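Long-range contacts in sortase, SrtB family (Streptococcus pneumoniae PCS8235, PDB 4Y4Q), which probably acts as a cysteine transpeptidase of the sortase B family in building the Type II pilus of this pathogen: residues E121-I126 and D216-L221; L167-M172 and H206-S211. One frame throughout, in Å; residues are numbered along the deposited sequence.

Contact 1: E121-I126 and D216-L221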
loop_
_atom_site.group_PDB
_atom_site.type_symbol
_atom_site.label_atom_id
_atom_site.label_comp_id
_atom_site.label_asym_id
_atom_site.label_seq_id
_atom_site.Cartn_x
_atom_site.Cartn_y
_atom_site.Cartn_z
ATOM N N GLU A 121 -11.166 -4.954 4.985
ATOM C CA GLU A 121 -12.394 -4.364 5.500
ATOM C C GLU A 121 -12.151 -3.052 6.243
ATOM O O GLU A 121 -13.072 -2.242 6.405
ATOM C CB GLU A 121 -13.102 -5.353 6.428
ATOM C CG GLU A 121 -13.508 -6.638 5.731
ATOM C CD GLU A 121 -14.402 -7.513 6.586
ATOM O OE1 GLU A 121 -14.927 -7.015 7.611
ATOM O OE2 GLU A 121 -14.573 -8.700 6.226
ATOM N N ASP A 122 -10.920 -2.850 6.705
ATOM C CA ASP A 122 -10.600 -1.689 7.535
ATOM C C ASP A 122 -10.566 -0.441 6.666
ATOM O O ASP A 122 -10.384 -0.537 5.447
ATOM C CB ASP A 122 -9.232 -1.857 8.205
ATOM C CG ASP A 122 -9.223 -2.935 9.284
ATOM O OD1 ASP A 122 -10.312 -3.300 9.784
ATOM O OD2 ASP A 122 -8.114 -3.403 9.638
ATOM N N PHE A 123 -10.724 0.720 7.302
ATOM C CA PHE A 123 -10.668 1.993 6.607
ATOM C C PHE A 123 -9.290 2.198 5.987
ATOM O O PHE A 123 -9.172 2.383 4.780
ATOM C CB PHE A 123 -10.997 3.157 7.550
ATOM C CG PHE A 123 -10.559 4.491 7.010
ATOM C CD1 PHE A 123 -11.223 5.071 5.930
ATOM C CD2 PHE A 123 -9.462 5.148 7.555
ATOM C CE1 PHE A 123 -10.803 6.296 5.414
ATOM C CE2 PHE A 123 -9.039 6.370 7.046
ATOM C CZ PHE A 123 -9.705 6.941 5.972
ATOM N N ASN A 124 -8.255 2.135 6.815
ATOM C CA ASN A 124 -6.890 2.235 6.321
ATOM C C ASN A 124 -6.134 0.927 6.523
ATOM O O ASN A 124 -6.074 0.396 7.631
ATOM C CB ASN A 124 -6.150 3.384 7.010
ATOM C CG ASN A 124 -6.114 3.231 8.518
ATOM O OD1 ASN A 124 -7.103 2.842 9.139
ATOM N ND2 ASN A 124 -4.967 3.536 9.116
ATOM N N THR A 125 -5.553 0.417 5.442
ATOM C CA THR A 125 -4.760 -0.810 5.499
ATOM C C THR A 125 -3.330 -0.486 5.100
ATOM O O THR A 125 -3.081 0.095 4.027
ATOM C CB THR A 125 -5.285 -1.869 4.518
ATOM O OG1 THR A 125 -6.675 -2.137 4.775
ATOM C CG2 THR A 125 -4.482 -3.155 4.663
ATOM N N ILE A 126 -2.383 -0.867 5.949
ATOM C CA ILE A 126 -0.989 -0.512 5.709
ATOM C C ILE A 126 -0.232 -1.760 5.279
ATOM O O ILE A 126 -0.307 -2.810 5.939
ATOM C CB ILE A 126 -0.343 0.110 6.962
ATOM C CG1 ILE A 126 -1.185 1.303 7.433
ATOM C CG2 ILE A 126 1.105 0.525 6.691
ATOM C CD1 ILE A 126 -0.647 1.986 8.661
ATOM N N ASP A 216 -15.076 5.247 2.201
ATOM C CA ASP A 216 -14.186 4.520 1.290
ATOM C C ASP A 216 -13.155 3.693 2.064
ATOM O O ASP A 216 -13.132 3.688 3.298
ATOM C CB ASP A 216 -13.440 5.481 0.356
ATOM C CG ASP A 216 -14.361 6.440 -0.368
ATOM O OD1 ASP A 216 -15.399 5.995 -0.901
ATOM O OD2 ASP A 216 -14.038 7.647 -0.397
ATOM N N ARG A 217 -12.295 2.996 1.326
ATOM C CA ARG A 217 -11.214 2.236 1.933
ATOM C C ARG A 217 -9.931 2.612 1.224
ATOM O O ARG A 217 -9.914 2.760 -0.002
ATOM C CB ARG A 217 -11.468 0.737 1.799
ATOM C CG ARG A 217 -12.593 0.212 2.709
ATOM C CD ARG A 217 -12.885 -1.228 2.362
ATOM N NE ARG A 217 -13.274 -1.358 0.962
ATOM C CZ ARG A 217 -12.929 -2.371 0.168
ATOM N NH1 ARG A 217 -12.172 -3.366 0.633
ATOM N NH2 ARG A 217 -13.348 -2.388 -1.095
ATOM N N ILE A 218 -8.859 2.783 1.988
ATOM C CA ILE A 218 -7.578 3.134 1.393
ATOM C C ILE A 218 -6.455 2.189 1.799
ATOM O O ILE A 218 -6.571 1.406 2.760
ATOM C CB ILE A 218 -7.187 4.566 1.724
ATOM C CG1 ILE A 218 -6.836 4.694 3.203
ATOM C CG2 ILE A 218 -8.327 5.542 1.365
ATOM C CD1 ILE A 218 -6.504 6.118 3.539
ATOM N N ILE A 219 -5.365 2.264 1.050
ATOM C CA ILE A 219 -4.203 1.427 1.292
ATOM C C ILE A 219 -2.948 2.305 1.323
ATOM O O ILE A 219 -2.772 3.176 0.461
ATOM C CB ILE A 219 -4.047 0.413 0.174
ATOM C CG1 ILE A 219 -5.198 -0.589 0.203
ATOM C CG2 ILE A 219 -2.732 -0.310 0.290
ATOM C CD1 ILE A 219 -5.169 -1.538 -0.977
ATOM N N LEU A 220 -2.088 2.085 2.314
ATOM C CA LEU A 220 -0.795 2.759 2.362
ATOM C C LEU A 220 0.279 1.742 2.042
ATOM O O LEU A 220 0.461 0.753 2.767
ATOM C CB LEU A 220 -0.513 3.380 3.732
ATOM C CG LEU A 220 -1.259 4.657 4.139
ATOM C CD1 LEU A 220 -2.711 4.353 4.461
ATOM C CD2 LEU A 220 -0.600 5.300 5.336
ATOM N N LEU A 221 0.991 1.969 0.949
ATOM C CA LEU A 221 2.073 1.060 0.594
ATOM C C LEU A 221 3.379 1.740 0.965
ATOM O O LEU A 221 3.711 2.807 0.436
ATOM C CB LEU A 221 2.032 0.716 -0.899
ATOM C CG LEU A 221 3.269 0.028 -1.496
ATOM C CD1 LEU A 221 3.580 -1.273 -0.793
ATOM C CD2 LEU A 221 3.073 -0.211 -2.994
HETATM O O HOH W 1 -8.267 -0.712 3.535
#

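Contact 2: L167-M172 and H206-S211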
loop_
_atom_site.group_PDB
_atom_site.type_symbol
_atom_site.label_atom_id
_atom_site.label_comp_id
_atom_site.label_asym_id
_atom_site.label_seq_id
_atom_site.Cartn_x
_atom_site.Cartn_y
_atom_site.Cartn_z
ATOM N N LEU A 167 -7.485 0.156 -8.195
ATOM C CA LEU A 167 -6.780 1.034 -7.267
ATOM C C LEU A 167 -6.585 2.368 -7.945
ATOM O O LEU A 167 -6.213 2.414 -9.120
ATOM C CB LEU A 167 -5.400 0.472 -6.940
ATOM C CG LEU A 167 -5.246 -0.742 -6.025
ATOM C CD1 LEU A 167 -3.770 -1.095 -5.939
ATOM C CD2 LEU A 167 -5.814 -0.447 -4.628
ATOM N N GLU A 168 -6.825 3.460 -7.224
ATOM C CA GLU A 168 -6.499 4.772 -7.761
ATOM C C GLU A 168 -5.565 5.479 -6.799
ATOM O O GLU A 168 -5.958 5.808 -5.688
ATOM C CB GLU A 168 -7.767 5.589 -7.979
ATOM C CG GLU A 168 -7.508 6.966 -8.578
ATOM C CD GLU A 168 -8.764 7.607 -9.154
ATOM O OE1 GLU A 168 -9.870 7.040 -8.989
ATOM O OE2 GLU A 168 -8.639 8.677 -9.784
ATOM N N ILE A 169 -4.317 5.693 -7.201
ATOM C CA ILE A 169 -3.371 6.387 -6.331
ATOM C C ILE A 169 -3.754 7.869 -6.181
ATOM O O ILE A 169 -4.054 8.539 -7.177
ATOM C CB ILE A 169 -1.929 6.244 -6.863
ATOM C CG1 ILE A 169 -1.471 4.793 -6.741
ATOM C CG2 ILE A 169 -0.970 7.130 -6.094
ATOM C CD1 ILE A 169 -0.146 4.539 -7.400
ATOM N N PHE A 170 -3.751 8.392 -4.951
ATOM C CA PHE A 170 -3.991 9.830 -4.777
ATOM C C PHE A 170 -2.904 10.590 -4.023
ATOM O O PHE A 170 -2.967 11.814 -3.917
ATOM C CB PHE A 170 -5.351 10.108 -4.126
ATOM C CG PHE A 170 -5.482 9.555 -2.742
ATOM C CD1 PHE A 170 -5.086 10.297 -1.634
ATOM C CD2 PHE A 170 -5.998 8.288 -2.544
ATOM C CE1 PHE A 170 -5.212 9.777 -0.345
ATOM C CE2 PHE A 170 -6.120 7.764 -1.264
ATOM C CZ PHE A 170 -5.725 8.514 -0.170
ATOM N N GLU A 171 -1.913 9.892 -3.491
ATOM C CA GLU A 171 -0.900 10.592 -2.705
ATOM C C GLU A 171 0.440 9.867 -2.630
ATOM O O GLU A 171 0.487 8.629 -2.569
ATOM C CB GLU A 171 -1.419 10.883 -1.277
ATOM C CG GLU A 171 -0.340 11.428 -0.354
ATOM C CD GLU A 171 -0.848 11.910 1.006
ATOM O OE1 GLU A 171 -2.080 11.957 1.232
ATOM O OE2 GLU A 171 0.007 12.248 1.856
ATOM N N MET A 172 1.529 10.638 -2.643
ATOM C CA MET A 172 2.829 10.105 -2.225
ATOM C C MET A 172 3.372 10.977 -1.098
ATOM O O MET A 172 3.252 12.215 -1.127
ATOM C CB MET A 172 3.830 10.101 -3.387
ATOM C CG MET A 172 4.993 9.115 -3.223
ATOM S SD MET A 172 6.461 9.759 -2.379
ATOM C CE MET A 172 6.327 11.435 -2.835
ATOM N N HIS A 206 3.312 14.690 -3.053
ATOM C CA HIS A 206 2.432 14.897 -4.207
ATOM C C HIS A 206 1.047 14.362 -3.839
ATOM O O HIS A 206 0.923 13.435 -3.031
ATOM C CB HIS A 206 2.955 14.160 -5.455
ATOM C CG HIS A 206 4.336 14.567 -5.872
ATOM N ND1 HIS A 206 4.618 15.801 -6.418
ATOM C CD2 HIS A 206 5.515 13.900 -5.821
ATOM C CE1 HIS A 206 5.912 15.880 -6.682
ATOM N NE2 HIS A 206 6.477 14.738 -6.334
ATOM N N LYS A 207 0.005 14.932 -4.431
ATOM C CA LYS A 207 -1.338 14.399 -4.236
ATOM C C LYS A 207 -2.204 14.835 -5.388
ATOM O O LYS A 207 -1.878 15.805 -6.065
ATOM C CB LYS A 207 -1.945 14.898 -2.919
ATOM C CG LYS A 207 -2.133 16.410 -2.871
ATOM C CD LYS A 207 -2.704 16.838 -1.525
ATOM C CE LYS A 207 -2.611 18.345 -1.355
ATOM N NZ LYS A 207 -3.308 18.776 -0.123
ATOM N N ARG A 208 -3.290 14.106 -5.633
ATOM C CA ARG A 208 -4.296 14.551 -6.600
ATOM C C ARG A 208 -5.627 14.631 -5.882
ATOM O O ARG A 208 -5.883 13.862 -4.964
ATOM C CB ARG A 208 -4.395 13.608 -7.812
ATOM C CG ARG A 208 -4.505 12.124 -7.470
ATOM C CD ARG A 208 -4.770 11.270 -8.726
ATOM N NE ARG A 208 -3.731 11.453 -9.739
ATOM C CZ ARG A 208 -2.617 10.734 -9.806
ATOM N NH1 ARG A 208 -2.408 9.765 -8.926
ATOM N NH2 ARG A 208 -1.715 10.980 -10.759
ATOM N N ASP A 209 -6.473 15.561 -6.296
ATOM C CA ASP A 209 -7.782 15.702 -5.682
ATOM C C ASP A 209 -8.729 14.614 -6.194
ATOM O O ASP A 209 -9.090 14.615 -7.367
ATOM C CB ASP A 209 -8.350 17.088 -5.994
ATOM C CG ASP A 209 -9.436 17.504 -5.024
ATOM O OD1 ASP A 209 -10.302 16.660 -4.698
ATOM O OD2 ASP A 209 -9.420 18.672 -4.576
ATOM N N ILE A 210 -9.106 13.667 -5.334
ATOM C CA ILE A 210 -10.197 12.739 -5.664
ATOM C C ILE A 210 -11.234 12.633 -4.544
ATOM O O ILE A 210 -11.038 13.170 -3.446
ATOM C CB ILE A 210 -9.709 11.321 -6.066
ATOM C CG1 ILE A 210 -9.184 10.539 -4.860
ATOM C CG2 ILE A 210 -8.655 11.389 -7.177
ATOM C CD1 ILE A 210 -8.797 9.098 -5.228
ATOM N N SER A 211 -12.335 11.942 -4.828
ATOM C CA SER A 211 -13.454 11.860 -3.887
ATOM C C SER A 211 -13.122 10.932 -2.724
ATOM O O SER A 211 -13.038 9.712 -2.902
ATOM C CB SER A 211 -14.718 11.384 -4.604
ATOM O OG SER A 211 -15.832 11.381 -3.728
#

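Contact 1: E121-I126 and D216-L221
I218 N donates to F123 O over 2.8 Å in a nearly linear bond, the N-H meeting the carbonyl end-on (C=O...N 179°). T125 N then gives to I218 O at 3.0 Å, tilted from that carbonyl's plane, and L220 N to T125 O at 2.8 Å, so T125 uses both its N-H and its carbonyl toward the same neighbouring strand. A water sits 2.8 Å from I218 O and also reaches D122 O, beside the start of the ladder. This is a parallel pairing of strands 124-129 and 218-225 inside the sortase beta-barrel, N124 facing I218, T125 facing I219 and I126 facing L220. I219 CA brings its hydrogen to T125 O at 3.2 Å, a short CA-H...O contact.

On the face of N124, I218, I126 and L220, the F123 ring leans over I218, CZ 4.1 Å from CD1, neither flat on nor edge on. Its CG lies anti to the backbone N (chi1 163°), which brings the CD1 edge to D216 O. Y196 and Q193 of helix 190-202 cover the ring. R217 lays CG against D122 O, and its guanidinium goes on to F120 O and Y160 OH. The N124 amide is held by D184 O and I187 N.

Contact 2: L167-M172 and H206-S211
R208 reaches across to strand 163-176, NH1 donating to I169 O over 2.7 Å, while its backbone N binds F170 O at 2.9 Å. Next to these, M172 and H206 form an antiparallel hydrogen-bonded pair, M172 N to H206 O at 2.9 Å and H206 N to M172 O at 3.1 Å. E171 and K207 make the adjoining non-hydrogen-bonded pair, so the two-residue strand 206-207 is a short edge addition to the long strand 163-176 of the sortase sheet. On the other flank of that long strand, V236 of strand 231-240 is met by two successive residues, F170 and E171, a classic beta bulge.

The guanidinium takes I169 O at its edge, 11° from its plane, yet from the carbonyl's side the donor stands well above the plane, 51° out. The bend at chi3 (57°) turns the R208 chain round that oxygen, with CD also close to it; NH2 goes on to F150 O.

Past R208 the chain loses strand pairing, and I210 makes the contact instead. Its side chain runs roughly perpendicular to that of F170, CD1 3.8 Å from F170 CB and obliquely beside the ring, whose other neighbours include L201 of helix 190-202 and L212. I210 also passes E168, the two side chains running antiparallel; the carboxylate there is salt-bridged to R154. At the far end M172 and H206 extend alongside each other. H206 NE2 is hydrogen-bonded to A145 O and its ring meets that of F150, while the M172 methyl, CE, comes obliquely to the imidazole, 4.0 Å from CD2.

How the contacts relate
The two contacts belong to one mixed sheet, their centres about 13 Å apart. Contact 2 falls wholly within the chain between the two halves of contact 1: the order is 121-126, 167-172, 206-211, 216-221. Strand 231-240 pairs antiparallel with both 218-225 and 163-176, so it bridges the two contacts, and helix 190-202 packs on side chains from both. They also touch directly: I219 CD1 meets L167 CD2 at 3.9 Å, and I218 CG2 lies 4.1 Å from F170 CE2. Contact 1 is a buried part of the barrel wall, its centre about 8 Å from that of the chain, whereas contact 2 ties the chain leaving the helix to the sheet's margin just before it enters strand 218-225.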